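Local coordinates for protein HI_1472 (Haemophilus influenzae, PDB 3PSH) that binds molybdate and tungstate, but not sulfate or phosphate, in the periplasm and serves the low-affinity molybdate importer MolBCA, at residues A[23-28]-A[89-94]; A[6-11]-A[109-114]; A[42-47]-A[66-71]. All coordinates share one frame; numbering follows the deposited sequence.

Contact 1 (A[23-28]-A[89-94]). With MOO (molybdate ion), chain B.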
ATOM      1  N   VAL A  23      14.572   0.640  -7.372  1.00 11.42           N
ATOM      2  CA  VAL A  23      13.323   1.013  -6.712  1.00 11.70           C
ATOM      3  C   VAL A  23      13.346   0.553  -5.249  1.00 12.29           C
ATOM      4  O   VAL A  23      13.201  -0.638  -4.985  1.00 14.77           O
ATOM      5  CB  VAL A  23      12.053   0.400  -7.454  1.00 11.46           C
ATOM      6  CG1 VAL A  23      10.830   0.843  -6.646  1.00 11.73           C
ATOM      7  CG2 VAL A  23      12.021   0.966  -8.890  1.00 11.89           C
ATOM      8  N   LEU A  24      13.634   1.510  -4.349  1.00 12.20           N
ATOM      9  CA  LEU A  24      13.846   1.176  -2.908  1.00 10.16           C
ATOM     10  C   LEU A  24      12.603   1.321  -2.024  1.00  9.88           C
ATOM     11  O   LEU A  24      12.671   1.792  -0.876  1.00 11.41           O
ATOM     12  CB  LEU A  24      15.086   1.947  -2.331  1.00 10.93           C
ATOM     13  CG  LEU A  24      16.465   1.697  -3.114  1.00  9.59           C
ATOM     14  CD1 LEU A  24      17.542   2.479  -2.375  1.00 11.51           C
ATOM     15  CD2 LEU A  24      16.784   0.177  -3.277  1.00 12.78           C
ATOM     16  N   GLN A  25      11.453   1.047  -2.612  1.00 13.50           N
ATOM     17  CA  GLN A  25      10.154   1.192  -1.924  1.00 13.20           C
ATOM     18  C   GLN A  25       9.243   0.168  -2.593  1.00 12.26           C
ATOM     19  O   GLN A  25       9.132   0.170  -3.848  1.00 14.32           O
ATOM     20  CB  GLN A  25       9.625   2.618  -2.127  1.00 13.21           C
ATOM     21  CG  GLN A  25       8.408   2.890  -1.144  1.00 13.75           C
ATOM     22  CD  GLN A  25       7.409   3.865  -1.653  1.00  9.80           C
ATOM     23  OE1 GLN A  25       7.107   4.868  -0.935  1.00 15.74           O
ATOM     24  NE2 GLN A  25       6.923   3.679  -2.868  1.00 11.52           N
ATOM     25  N   HIS A  26       8.563  -0.755  -1.842  1.00 12.67           N
ATOM     26  CA  HIS A  26       7.657  -1.749  -2.360  1.00 13.01           C
ATOM     27  C   HIS A  26       6.385  -1.187  -3.005  1.00 11.75           C
ATOM     28  O   HIS A  26       5.890  -1.711  -3.974  1.00 14.07           O
ATOM     29  CB  HIS A  26       7.259  -2.783  -1.271  1.00 12.26           C
ATOM     30  CG  HIS A  26       6.779  -2.166   0.019  1.00 14.48           C
ATOM     31  ND1 HIS A  26       7.580  -1.374   0.813  1.00 11.90           N
ATOM     32  CD2 HIS A  26       5.604  -2.292   0.697  1.00 12.10           C
ATOM     33  CE1 HIS A  26       6.928  -1.011   1.910  1.00 15.96           C
ATOM     34  NE2 HIS A  26       5.698  -1.491   1.814  1.00 10.79           N
ATOM     35  N   GLN A  27       5.940  -0.042  -2.490  1.00 12.51           N
ATOM     36  CA  GLN A  27       4.703   0.553  -3.043  1.00 12.23           C
ATOM     37  C   GLN A  27       4.951   1.006  -4.468  1.00 11.47           C
ATOM     38  O   GLN A  27       4.179   0.713  -5.405  1.00 13.18           O
ATOM     39  CB  GLN A  27       4.171   1.723  -2.241  1.00 12.25           C
ATOM     40  CG  GLN A  27       3.759   1.109  -0.850  1.00 11.42           C
ATOM     41  CD  GLN A  27       4.767   1.332   0.211  1.00 13.38           C
ATOM     42  OE1 GLN A  27       5.968   1.482  -0.020  1.00 14.80           O
ATOM     43  NE2 GLN A  27       4.252   1.331   1.474  1.00 13.24           N
ATOM     44  N   THR A  28       6.050   1.749  -4.630  1.00 13.84           N
ATOM     45  CA  THR A  28       6.363   2.166  -6.010  1.00 14.13           C
ATOM     46  C   THR A  28       6.672   0.904  -6.889  1.00 13.50           C
ATOM     47  O   THR A  28       6.282   0.882  -8.050  1.00 13.84           O
ATOM     48  CB  THR A  28       7.608   3.019  -6.007  1.00 14.28           C
ATOM     49  OG1 THR A  28       7.320   4.304  -5.435  1.00 13.19           O
ATOM     50  CG2 THR A  28       8.156   3.183  -7.422  1.00 15.86           C
ATOM     51  N   PHE A  89      14.287   5.473  -6.859  1.00 12.22           N
ATOM     52  CA  PHE A  89      13.063   5.854  -6.145  1.00 11.08           C
ATOM     53  C   PHE A  89      13.254   5.470  -4.713  1.00 13.37           C
ATOM     54  O   PHE A  89      13.702   4.390  -4.452  1.00 13.05           O
ATOM     55  CB  PHE A  89      11.854   5.053  -6.647  1.00  9.86           C
ATOM     56  CG  PHE A  89      11.404   5.463  -8.026  1.00 12.79           C
ATOM     57  CD1 PHE A  89      10.343   6.418  -8.189  1.00 14.53           C
ATOM     58  CD2 PHE A  89      11.995   4.879  -9.141  1.00 14.71           C
ATOM     59  CE1 PHE A  89       9.933   6.793  -9.540  1.00 12.36           C
ATOM     60  CE2 PHE A  89      11.557   5.231 -10.453  1.00 17.56           C
ATOM     61  CZ  PHE A  89      10.493   6.150 -10.599  1.00 14.10           C
ATOM     62  N   VAL A  90      12.948   6.424  -3.832  1.00 12.91           N
ATOM     63  CA  VAL A  90      13.016   6.132  -2.383  1.00 13.32           C
ATOM     64  C   VAL A  90      11.640   6.403  -1.783  1.00 13.14           C
ATOM     65  O   VAL A  90      10.857   7.201  -2.346  1.00 13.24           O
ATOM     66  CB  VAL A  90      14.130   6.980  -1.654  1.00 13.33           C
ATOM     67  CG1 VAL A  90      15.507   6.608  -2.321  1.00 13.02           C
ATOM     68  CG2 VAL A  90      13.846   8.520  -1.618  1.00 12.37           C
ATOM     69  N   THR A  91      11.390   5.868  -0.573  1.00 12.73           N
ATOM     70  CA  THR A  91      10.158   6.236   0.184  1.00 12.01           C
ATOM     71  C   THR A  91      10.310   7.666   0.765  1.00 12.31           C
ATOM     72  O   THR A  91      11.403   8.138   1.115  1.00 13.39           O
ATOM     73  CB  THR A  91       9.916   5.177   1.246  1.00 14.94           C
ATOM     74  OG1 THR A  91       8.552   5.239   1.721  1.00 13.82           O
ATOM     75  CG2 THR A  91      10.939   5.209   2.364  1.00 15.13           C
ATOM     76  N   ASN A  92       9.144   8.297   1.003  1.00 12.36           N
ATOM     77  CA  ASN A  92       9.120   9.638   1.462  1.00 14.40           C
ATOM     78  C   ASN A  92       9.819   9.872   2.786  1.00 14.20           C
ATOM     79  O   ASN A  92      10.342  10.922   3.003  1.00 15.05           O
ATOM     80  CB  ASN A  92       7.691  10.173   1.523  1.00 15.29           C
ATOM     81  CG  ASN A  92       6.814   9.312   2.419  1.00 19.01           C
ATOM     82  OD1 ASN A  92       6.608   8.087   2.151  1.00 16.19           O
ATOM     83  ND2 ASN A  92       6.439   9.877   3.532  1.00 18.87           N
ATOM     84  N   TYR A  93       9.845   8.887   3.685  1.00 14.07           N
ATOM     85  CA  TYR A  93      10.481   9.101   4.963  1.00 15.98           C
ATOM     86  C   TYR A  93      11.933   8.611   4.953  1.00 17.25           C
ATOM     87  O   TYR A  93      12.569   8.468   6.041  1.00 19.50           O
ATOM     88  CB  TYR A  93       9.615   8.383   6.050  1.00 15.11           C
ATOM     89  CG  TYR A  93       9.531   6.865   5.923  1.00 14.51           C
ATOM     90  CD1 TYR A  93      10.567   6.043   6.438  1.00 16.89           C
ATOM     91  CD2 TYR A  93       8.416   6.249   5.376  1.00 15.59           C
ATOM     92  CE1 TYR A  93      10.517   4.630   6.304  1.00 17.18           C
ATOM     93  CE2 TYR A  93       8.372   4.837   5.234  1.00 19.57           C
ATOM     94  CZ  TYR A  93       9.392   4.040   5.733  1.00 18.03           C
ATOM     95  OH  TYR A  93       9.333   2.685   5.667  1.00 21.25           O
ATOM     96  N   ALA A  94      12.493   8.320   3.747  1.00 16.53           N
ATOM     97  CA  ALA A  94      13.958   7.856   3.678  1.00 16.27           C
ATOM     98  C   ALA A  94      14.805   8.869   4.427  1.00 15.39           C
ATOM     99  O   ALA A  94      14.637  10.057   4.229  1.00 15.83           O
ATOM    100  CB  ALA A  94      14.437   7.714   2.246  1.00 16.09           C
TER
HETATM  101 MO   MOO B   1       2.847  -0.165   4.298  1.00 33.20          MO
HETATM  102  O1  MOO B   1       1.722  -0.776   5.404  1.00 14.90           O
HETATM  103  O2  MOO B   1       3.921   0.955   5.045  1.00 20.52           O
HETATM  104  O3  MOO B   1       2.033   0.657   3.050  1.00 16.87           O
HETATM  105  O4  MOO B   1       3.560  -1.511   3.547  1.00 14.46           O
HETATM  106  O   HOH W   1      13.547   4.201   0.347  1.00 13.44           O
HETATM  107  O   HOH W   2       7.417   2.715   1.953  1.00 15.97           O

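Contact 2 (A[6-11]-A[109-114])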
ATOM      1  N   ASP A   6       9.000  15.791  -7.197  1.00 14.25           N
ATOM      2  CA  ASP A   6       8.667  14.513  -6.457  1.00 14.74           C
ATOM      3  C   ASP A   6       7.760  14.849  -5.237  1.00 14.85           C
ATOM      4  O   ASP A   6       7.442  16.008  -4.946  1.00 16.19           O
ATOM      5  CB  ASP A   6       9.957  13.746  -6.088  1.00 13.88           C
ATOM      6  CG  ASP A   6      10.653  14.248  -4.834  1.00 14.77           C
ATOM      7  OD1 ASP A   6      10.177  15.194  -4.108  1.00 14.48           O
ATOM      8  OD2 ASP A   6      11.711  13.653  -4.519  1.00 14.12           O
ATOM      9  N   GLN A   7       7.427  13.782  -4.509  1.00 15.00           N
ATOM     10  CA  GLN A   7       6.445  13.910  -3.425  1.00 16.12           C
ATOM     11  C   GLN A   7       7.030  14.457  -2.074  1.00 18.40           C
ATOM     12  O   GLN A   7       6.356  14.506  -0.978  1.00 20.47           O
ATOM     13  CB  GLN A   7       5.641  12.610  -3.344  1.00 15.78           C
ATOM     14  CG  GLN A   7       4.808  12.431  -4.600  1.00 17.50           C
ATOM     15  CD  GLN A   7       3.727  11.355  -4.414  1.00 15.72           C
ATOM     16  OE1 GLN A   7       4.060  10.234  -4.154  1.00 16.31           O
ATOM     17  NE2 GLN A   7       2.503  11.647  -4.789  1.00 12.98           N
ATOM     18  N   LEU A   8       8.318  14.847  -2.090  1.00 18.09           N
ATOM     19  CA  LEU A   8       8.865  15.660  -1.037  1.00 15.93           C
ATOM     20  C   LEU A   8       8.990  17.124  -1.579  1.00 15.52           C
ATOM     21  O   LEU A   8       9.736  17.992  -0.945  1.00 17.43           O
ATOM     22  CB  LEU A   8      10.201  15.027  -0.590  1.00 17.56           C
ATOM     23  CG  LEU A   8      10.264  13.683   0.207  1.00 19.96           C
ATOM     24  CD1 LEU A   8      11.657  13.372   0.593  1.00 17.83           C
ATOM     25  CD2 LEU A   8       9.414  13.838   1.413  1.00 19.66           C
ATOM     26  N   ASP A   9       8.341  17.394  -2.731  1.00 15.47           N
ATOM     27  CA  ASP A   9       8.392  18.763  -3.388  1.00 14.76           C
ATOM     28  C   ASP A   9       9.845  19.163  -3.804  1.00 16.96           C
ATOM     29  O   ASP A   9      10.210  20.361  -3.920  1.00 20.44           O
ATOM     30  CB  ASP A   9       7.770  19.798  -2.446  1.00 15.13           C
ATOM     31  CG  ASP A   9       6.202  19.577  -2.228  1.00 19.84           C
ATOM     32  OD1 ASP A   9       5.531  18.835  -2.974  1.00 27.85           O
ATOM     33  OD2 ASP A   9       5.724  20.202  -1.243  1.00 29.98           O
ATOM     34  N   ARG A  10      10.621  18.114  -4.064  1.00 17.68           N
ATOM     35  CA  ARG A  10      11.968  18.300  -4.607  1.00 16.27           C
ATOM     36  C   ARG A  10      11.921  18.366  -6.106  1.00 16.73           C
ATOM     37  O   ARG A  10      11.289  17.524  -6.769  1.00 18.06           O
ATOM     38  CB  ARG A  10      12.859  17.148  -4.180  1.00 14.78           C
ATOM     39  CG  ARG A  10      13.020  17.094  -2.657  1.00 15.05           C
ATOM     40  CD  ARG A  10      13.593  15.715  -2.233  1.00 16.94           C
ATOM     41  NE  ARG A  10      15.005  15.555  -2.677  1.00 15.86           N
ATOM     42  CZ  ARG A  10      15.405  14.760  -3.684  1.00 14.48           C
ATOM     43  NH1 ARG A  10      14.542  14.105  -4.445  1.00 17.36           N
ATOM     44  NH2 ARG A  10      16.730  14.732  -3.945  1.00 19.11           N
ATOM     45  N   LYS A  11      12.601  19.375  -6.680  1.00 16.96           N
ATOM     46  CA  LYS A  11      12.740  19.419  -8.153  1.00 16.99           C
ATOM     47  C   LYS A  11      13.938  18.491  -8.477  1.00 16.32           C
ATOM     48  O   LYS A  11      15.093  18.709  -7.916  1.00 19.57           O
ATOM     49  CB  LYS A  11      13.143  20.792  -8.654  1.00 20.94           C
ATOM     50  CG  LYS A  11      12.098  21.841  -8.276  1.00 22.96           C
ATOM     51  CD  LYS A  11      10.727  21.647  -9.001  1.00 26.03           C
ATOM     52  CE  LYS A  11       9.718  22.732  -8.505  1.00 28.70           C
ATOM     53  NZ  LYS A  11       8.280  22.427  -8.832  1.00 32.70           N
ATOM     54  N   VAL A 109      17.301  11.192  -7.385  1.00 13.06           N
ATOM     55  CA  VAL A 109      16.453  10.490  -6.427  1.00 12.38           C
ATOM     56  C   VAL A 109      15.007  11.045  -6.524  1.00 11.02           C
ATOM     57  O   VAL A 109      14.818  12.271  -6.567  1.00 14.55           O
ATOM     58  CB  VAL A 109      16.937  10.873  -4.988  1.00 11.33           C
ATOM     59  CG1 VAL A 109      15.857  10.402  -3.857  1.00 12.06           C
ATOM     60  CG2 VAL A 109      18.262  10.212  -4.667  1.00 11.32           C
ATOM     61  N   VAL A 110      14.035  10.135  -6.534  1.00 10.91           N
ATOM     62  CA  VAL A 110      12.654  10.541  -6.651  1.00 10.59           C
ATOM     63  C   VAL A 110      11.918   9.869  -5.486  1.00 12.13           C
ATOM     64  O   VAL A 110      11.909   8.633  -5.377  1.00 13.44           O
ATOM     65  CB  VAL A 110      12.010  10.000  -7.925  1.00 12.19           C
ATOM     66  CG1 VAL A 110      10.445  10.355  -8.013  1.00 12.89           C
ATOM     67  CG2 VAL A 110      12.693  10.628  -9.120  1.00  9.88           C
ATOM     68  N   ALA A 111      11.464  10.739  -4.571  1.00 12.89           N
ATOM     69  CA  ALA A 111      10.778  10.299  -3.277  1.00 14.36           C
ATOM     70  C   ALA A 111       9.286  10.141  -3.534  1.00 15.04           C
ATOM     71  O   ALA A 111       8.635  11.037  -4.244  1.00 16.10           O
ATOM     72  CB  ALA A 111      11.053  11.353  -2.187  1.00 12.59           C
ATOM     73  N   ILE A 112       8.749   9.005  -3.111  1.00 12.32           N
ATOM     74  CA  ILE A 112       7.335   8.745  -3.361  1.00 11.85           C
ATOM     75  C   ILE A 112       6.633   8.535  -2.000  1.00 11.93           C
ATOM     76  O   ILE A 112       7.063   7.761  -1.176  1.00 13.86           O
ATOM     77  CB  ILE A 112       7.175   7.487  -4.204  1.00 11.63           C
ATOM     78  CG1 ILE A 112       7.714   7.696  -5.644  1.00 12.20           C
ATOM     79  CG2 ILE A 112       5.615   7.036  -4.265  1.00 13.89           C
ATOM     80  CD1 ILE A 112       6.980   8.726  -6.588  1.00 12.98           C
ATOM     81  N   SER A 113       5.523   9.270  -1.838  1.00 13.63           N
ATOM     82  CA  SER A 113       4.759   9.126  -0.609  1.00 12.96           C
ATOM     83  C   SER A 113       3.362   8.593  -0.929  1.00 12.38           C
ATOM     84  O   SER A 113       2.698   8.173   0.025  1.00 14.73           O
ATOM     85  CB  SER A 113       4.492  10.482   0.045  1.00 15.13           C
ATOM     86  OG  SER A 113       3.758  11.299  -0.828  1.00 13.04           O
ATOM     87  N   LEU A 114       2.866   8.719  -2.197  1.00 12.31           N
ATOM     88  CA  LEU A 114       1.443   8.417  -2.490  1.00 12.30           C
ATOM     89  C   LEU A 114       0.475   9.235  -1.582  1.00 15.10           C
ATOM     90  O   LEU A 114      -0.716   8.828  -1.322  1.00 13.77           O
ATOM     91  CB  LEU A 114       1.156   6.904  -2.378  1.00 13.34           C
ATOM     92  CG  LEU A 114       2.112   6.090  -3.266  1.00 15.19           C
ATOM     93  CD1 LEU A 114       1.689   4.585  -3.114  1.00 12.35           C
ATOM     94  CD2 LEU A 114       2.080   6.508  -4.716  1.00 13.88           C
TER
HETATM   95  O   HOH W   3      17.896  14.140  -6.680  1.00 15.87           O

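Contact 3 (A[42-47]-A[66-71])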
ATOM      1  N   VAL A  42      16.604  -2.239 -12.461  1.00 15.56           N
ATOM      2  CA  VAL A  42      17.751  -3.122 -12.304  1.00 13.56           C
ATOM      3  C   VAL A  42      18.106  -3.366 -10.835  1.00 15.38           C
ATOM      4  O   VAL A  42      19.026  -4.169 -10.561  1.00 15.47           O
ATOM      5  CB  VAL A  42      18.990  -2.607 -13.034  1.00 13.47           C
ATOM      6  CG1 VAL A  42      18.692  -2.595 -14.565  1.00 14.58           C
ATOM      7  CG2 VAL A  42      19.407  -1.299 -12.419  1.00 12.44           C
ATOM      8  N   GLY A  43      17.404  -2.675  -9.883  1.00 13.83           N
ATOM      9  CA  GLY A  43      17.539  -3.112  -8.458  1.00 11.67           C
ATOM     10  C   GLY A  43      16.289  -2.739  -7.680  1.00 14.40           C
ATOM     11  O   GLY A  43      15.527  -1.907  -8.127  1.00 14.47           O
ATOM     12  N   VAL A  44      16.118  -3.424  -6.572  1.00 12.60           N
ATOM     13  CA  VAL A  44      14.893  -3.205  -5.781  1.00 12.60           C
ATOM     14  C   VAL A  44      15.292  -3.353  -4.312  1.00 14.20           C
ATOM     15  O   VAL A  44      16.368  -3.931  -4.032  1.00 14.49           O
ATOM     16  CB  VAL A  44      13.773  -4.310  -6.186  1.00 12.95           C
ATOM     17  CG1 VAL A  44      13.335  -4.177  -7.644  1.00 13.93           C
ATOM     18  CG2 VAL A  44      14.213  -5.714  -5.878  1.00 14.34           C
ATOM     19  N   LEU A  45      14.470  -2.819  -3.388  1.00 12.88           N
ATOM     20  CA  LEU A  45      14.692  -2.995  -1.965  1.00 12.25           C
ATOM     21  C   LEU A  45      14.969  -4.459  -1.571  1.00 11.52           C
ATOM     22  O   LEU A  45      14.328  -5.394  -2.014  1.00 15.12           O
ATOM     23  CB  LEU A  45      13.529  -2.419  -1.104  1.00 12.43           C
ATOM     24  CG  LEU A  45      12.142  -3.104  -1.256  1.00 14.18           C
ATOM     25  CD1 LEU A  45      11.202  -2.590  -0.118  1.00 18.57           C
ATOM     26  CD2 LEU A  45      11.470  -3.031  -2.552  1.00 12.24           C
ATOM     27  N   SER A  46      15.932  -4.618  -0.698  1.00 13.65           N
ATOM     28  CA  SER A  46      16.330  -5.995  -0.354  1.00 15.34           C
ATOM     29  C   SER A  46      15.248  -6.788   0.466  1.00 13.96           C
ATOM     30  O   SER A  46      15.276  -8.039   0.432  1.00 17.91           O
ATOM     31  CB  SER A  46      17.676  -5.949   0.405  1.00 14.94           C
ATOM     32  OG  SER A  46      17.550  -5.267   1.668  1.00 16.73           O
ATOM     33  N   ASN A  47      14.315  -6.055   1.128  1.00 15.21           N
ATOM     34  CA  ASN A  47      13.159  -6.682   1.806  1.00 14.94           C
ATOM     35  C   ASN A  47      11.894  -6.795   0.970  1.00 16.12           C
ATOM     36  O   ASN A  47      10.774  -6.825   1.561  1.00 16.90           O
ATOM     37  CB  ASN A  47      12.932  -5.964   3.154  1.00 15.13           C
ATOM     38  CG  ASN A  47      12.810  -4.476   3.049  1.00 20.49           C
ATOM     39  OD1 ASN A  47      13.310  -3.836   2.097  1.00 17.66           O
ATOM     40  ND2 ASN A  47      12.139  -3.876   4.072  1.00 19.53           N
ATOM     41  N   MET A  66      16.682  -9.972  -9.440  1.00 20.87           N
ATOM     42  CA  MET A  66      16.971  -8.575  -9.326  1.00 20.51           C
ATOM     43  C   MET A  66      18.026  -8.277  -8.252  1.00 18.57           C
ATOM     44  O   MET A  66      17.971  -8.775  -7.094  1.00 17.41           O
ATOM     45  CB  MET A  66      15.700  -7.832  -8.941  1.00 21.62           C
ATOM     46  CG  MET A  66      15.465  -6.448  -9.423  1.00 24.42           C
ATOM     47  SD  MET A  66      15.545  -6.003 -11.187  1.00 25.01           S
ATOM     48  CE  MET A  66      13.919  -6.249 -11.836  1.00 24.08           C
ATOM     49  N   ALA A  67      19.029  -7.476  -8.616  1.00 16.70           N
ATOM     50  CA  ALA A  67      19.926  -6.924  -7.617  1.00 15.35           C
ATOM     51  C   ALA A  67      19.194  -6.099  -6.478  1.00 16.50           C
ATOM     52  O   ALA A  67      18.115  -5.522  -6.759  1.00 16.58           O
ATOM     53  CB  ALA A  67      20.960  -5.996  -8.303  1.00 14.68           C
ATOM     54  N   MET A  68      19.768  -6.034  -5.275  1.00 13.50           N
ATOM     55  CA  MET A  68      19.159  -5.385  -4.048  1.00 14.32           C
ATOM     56  C   MET A  68      20.175  -4.534  -3.331  1.00 14.75           C
ATOM     57  O   MET A  68      20.799  -4.950  -2.323  1.00 16.03           O
ATOM     58  CB  MET A  68      18.637  -6.520  -3.133  1.00 12.74           C
ATOM     59  CG  MET A  68      17.464  -7.214  -3.796  1.00 14.20           C
ATOM     60  SD  MET A  68      16.939  -8.694  -2.833  1.00 18.34           S
ATOM     61  CE  MET A  68      18.192  -9.922  -3.289  1.00 18.75           C
ATOM     62  N   PRO A  69      20.391  -3.317  -3.825  1.00 15.10           N
ATOM     63  CA  PRO A  69      21.474  -2.478  -3.321  1.00 15.52           C
ATOM     64  C   PRO A  69      21.095  -1.566  -2.175  1.00 15.01           C
ATOM     65  O   PRO A  69      21.809  -0.627  -1.888  1.00 15.84           O
ATOM     66  CB  PRO A  69      21.858  -1.652  -4.564  1.00 15.60           C
ATOM     67  CG  PRO A  69      20.529  -1.345  -5.219  1.00 13.67           C
ATOM     68  CD  PRO A  69      19.861  -2.755  -5.101  1.00 14.79           C
ATOM     69  N   GLY A  70      19.900  -1.777  -1.594  1.00 14.92           N
ATOM     70  CA  GLY A  70      19.477  -0.960  -0.446  1.00 11.95           C
ATOM     71  C   GLY A  70      18.110  -1.494   0.018  1.00 12.49           C
ATOM     72  O   GLY A  70      17.759  -2.489  -0.461  1.00 13.74           O
ATOM     73  N   ASP A  71      17.526  -0.789   0.977  1.00 12.33           N
ATOM     74  CA  ASP A  71      16.129  -1.112   1.409  1.00 14.32           C
ATOM     75  C   ASP A  71      15.409   0.170   1.722  1.00 13.98           C
ATOM     76  O   ASP A  71      15.696   1.244   1.134  1.00 15.28           O
ATOM     77  CB  ASP A  71      16.230  -2.174   2.568  1.00 17.41           C
ATOM     78  CG  ASP A  71      16.860  -1.668   3.851  1.00 21.64           C
ATOM     79  OD1 ASP A  71      17.150  -0.528   4.014  1.00 14.73           O
ATOM     80  OD2 ASP A  71      17.135  -2.479   4.766  1.00 25.91           O
TER
HETATM   81  O   HOH W   4      19.614  -6.692 -11.429  1.00 25.73           O

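Contact 1 (A[23-28]-A[89-94])
Leu24 and Phe89 share the direct backbone hydrogen bond of this contact, from Leu24 N to Phe89 O at 2.9 Å. It ties strand 21-24 to strand 87-91 in parallel register, with Val23 beside Phe89. Farther along, the two strands are linked through a water: water 1 donates to Leu24 O and accepts from Thr91 N. A second water continues the link toward the pocket, donating to Gln27 OE1 and bonding Thr91 OG1 at 2.8 Å.

The apolar side of the contact centres on the Phe89 ring. Thr28 CG2 sits over one ring face, displaced toward the rim, in a CH-pi contact 4.3 Å from the ring centroid. Thr28 carries this methyl anti to its backbone N, with OG1 at chi1 -72°, and the side chain crosses the phenyl at about a right angle. Val23 runs alongside Phe89 and points the same way; its CG2 lies 3.9 Å from Phe89 CD2. Phe151 and Val110 also touch the ring. Further along, the aliphatic part of Gln25 crosses Thr91, with Gln25 CG 3.6 Å from Thr91 CB.

The first turn of helix 26-34 carries two molybdate-binding residues. His26 NE2 donates to molybdate O4 at 2.8 Å with an angle of 162°, and the oxygen lies in the plane of the imidazole, at its edge. Gln27 NE2 donates to O3 over the same distance, but with a more bent angle of 139°. Tyr196, Arg243, Gly279 and Tyr280 complete the hydrogen bonding of the ion. A helix that starts at the C-terminal end of a parallel strand and presents its first residues to the ligand is typical of the binding cleft of periplasmic binding proteins.

Contact 2 (A[6-11]-A[109-114])
An Asx turn in the loop between strands 2-5 and 11-14 docks on strand 109-112, an outermost strand of its parallel sheet. Asp6 forms the turn and also grips the strand. Its OD2 accepts from Ala111 N at 2.9 Å and, on the opposite face of the carboxylate, from Arg10 NH1 in a salt bridge. Its OD1 is likewise held from both faces, by Leu8 N and Arg10 N. These four bonds fix the rotation of the carboxylate, and they probably favour its charged form.

Arg10 bends at chi3 (69°), and its guanidinium lies between the Asp6 carboxylate and Val109. NH1 then serves two acceptors near the guanidinium plane: Asp6 OD2 and Val109 O, the latter at 2.8 Å. Arg10 NH2 reaches Val109 N through water 3.

The backbone bond Gln7 N to Ala111 O, 3.0 Å, lies beside these. The Gln7 side chain, extended beyond CG, reaches the residues just past the strand's end. There Gln7 OE1 accepts from Ser113 N at 2.9 Å and Leu114 N at 2.7 Å. Both donors come from the same face of the amide, above its plane. Gln7 NE2 is turned to helix 132-151, where Gln142 OE1 and Gly139 O accept from it, so both ends of the amide are satisfied.

Leu8 presses on the small Ala111 side chain. Leu8 CG lies only 3.4 Å from Ala111 CB, closer than usual for two carbons. Ser113 OG lies 3.4 Å from Gln7 CB, while its hydrogen bond goes to Arg115 O. A type I turn from Asp6 to Asp9 is overlaid by an Asx turn, in which Asp6 OD1 accepts from Leu8 N, here set against the outer strand of a parallel alpha/beta sheet.

Contact 3 (A[42-47]-A[66-71])
Met66 turns at chi2 (54°), which carries SD over the backbone of strand 41-44. Met66 SD comes within 3.7 Å of Val42 C. Chi1 of -147° sets Met66 CG against the branches of Val44, 3.6 Å from Val44 CG1 and a little farther from CG2; the two side chains cross at about a right angle. In Val44, CG1 is anti to the carbonyl carbon and CG2 lies between the backbone N and the carbonyl carbon. Both methyls face Met66 CG.

Two backbone hydrogen bonds join the segments. Val44 N donates to Ala67 O at 2.9 Å, and Ser46 N to Gly70 O at 2.8 Å. Between them, Met68 CA makes a CA-H...O contact of 3.1 Å with Val44 O. Water 4 extends the series at the other end, donating to Val42 O and accepting from Ala67 N.

Met68 lies along Ser46, with Met68 CB 3.6 Å from Ser46 CA. At the far end the side chains of Asn47 and Asp71 cross at about a right angle, their amide and carboxylate planes 56° apart. Asn47 OD1 meets Asp71 CB at 3.4 Å and is buried without a polar partner. The Asp71 carboxylate turns to Ser74 OG instead.

Strand 41-44 is one of the two outermost strands of its sheet, with strand 21-24 on its inner side. The coil 66-71, leading to helix 77-82, lies against this strand through isolated backbone bonds, at the edge of the parallel alpha/beta sheet.

In the fold
All three contacts reach one parallel sheet, ordered 41-44, 21-24, 87-91, 109-112. Contact 1 joins the two inner strands; contacts 2 and 3 involve the two outer strands of the sheet, 109-112 and 41-44, with centres about 19 Å apart and no touch. Contact 1 meets each of them through backbone pairs: Val90 N to Val110 O at 2.9 Å toward contact 2, and Val23 N to Gly43 O at 2.8 Å toward contact 3. Of the three, contact 1 holds molybdate-binding residues, His26 and Gln27. The side chain of Leu114 is about 7 Å from the bound molybdate ion. It touches Gln27. The side chain of Leu45 is about 9 Å from the bound molybdate ion. It packs on His26.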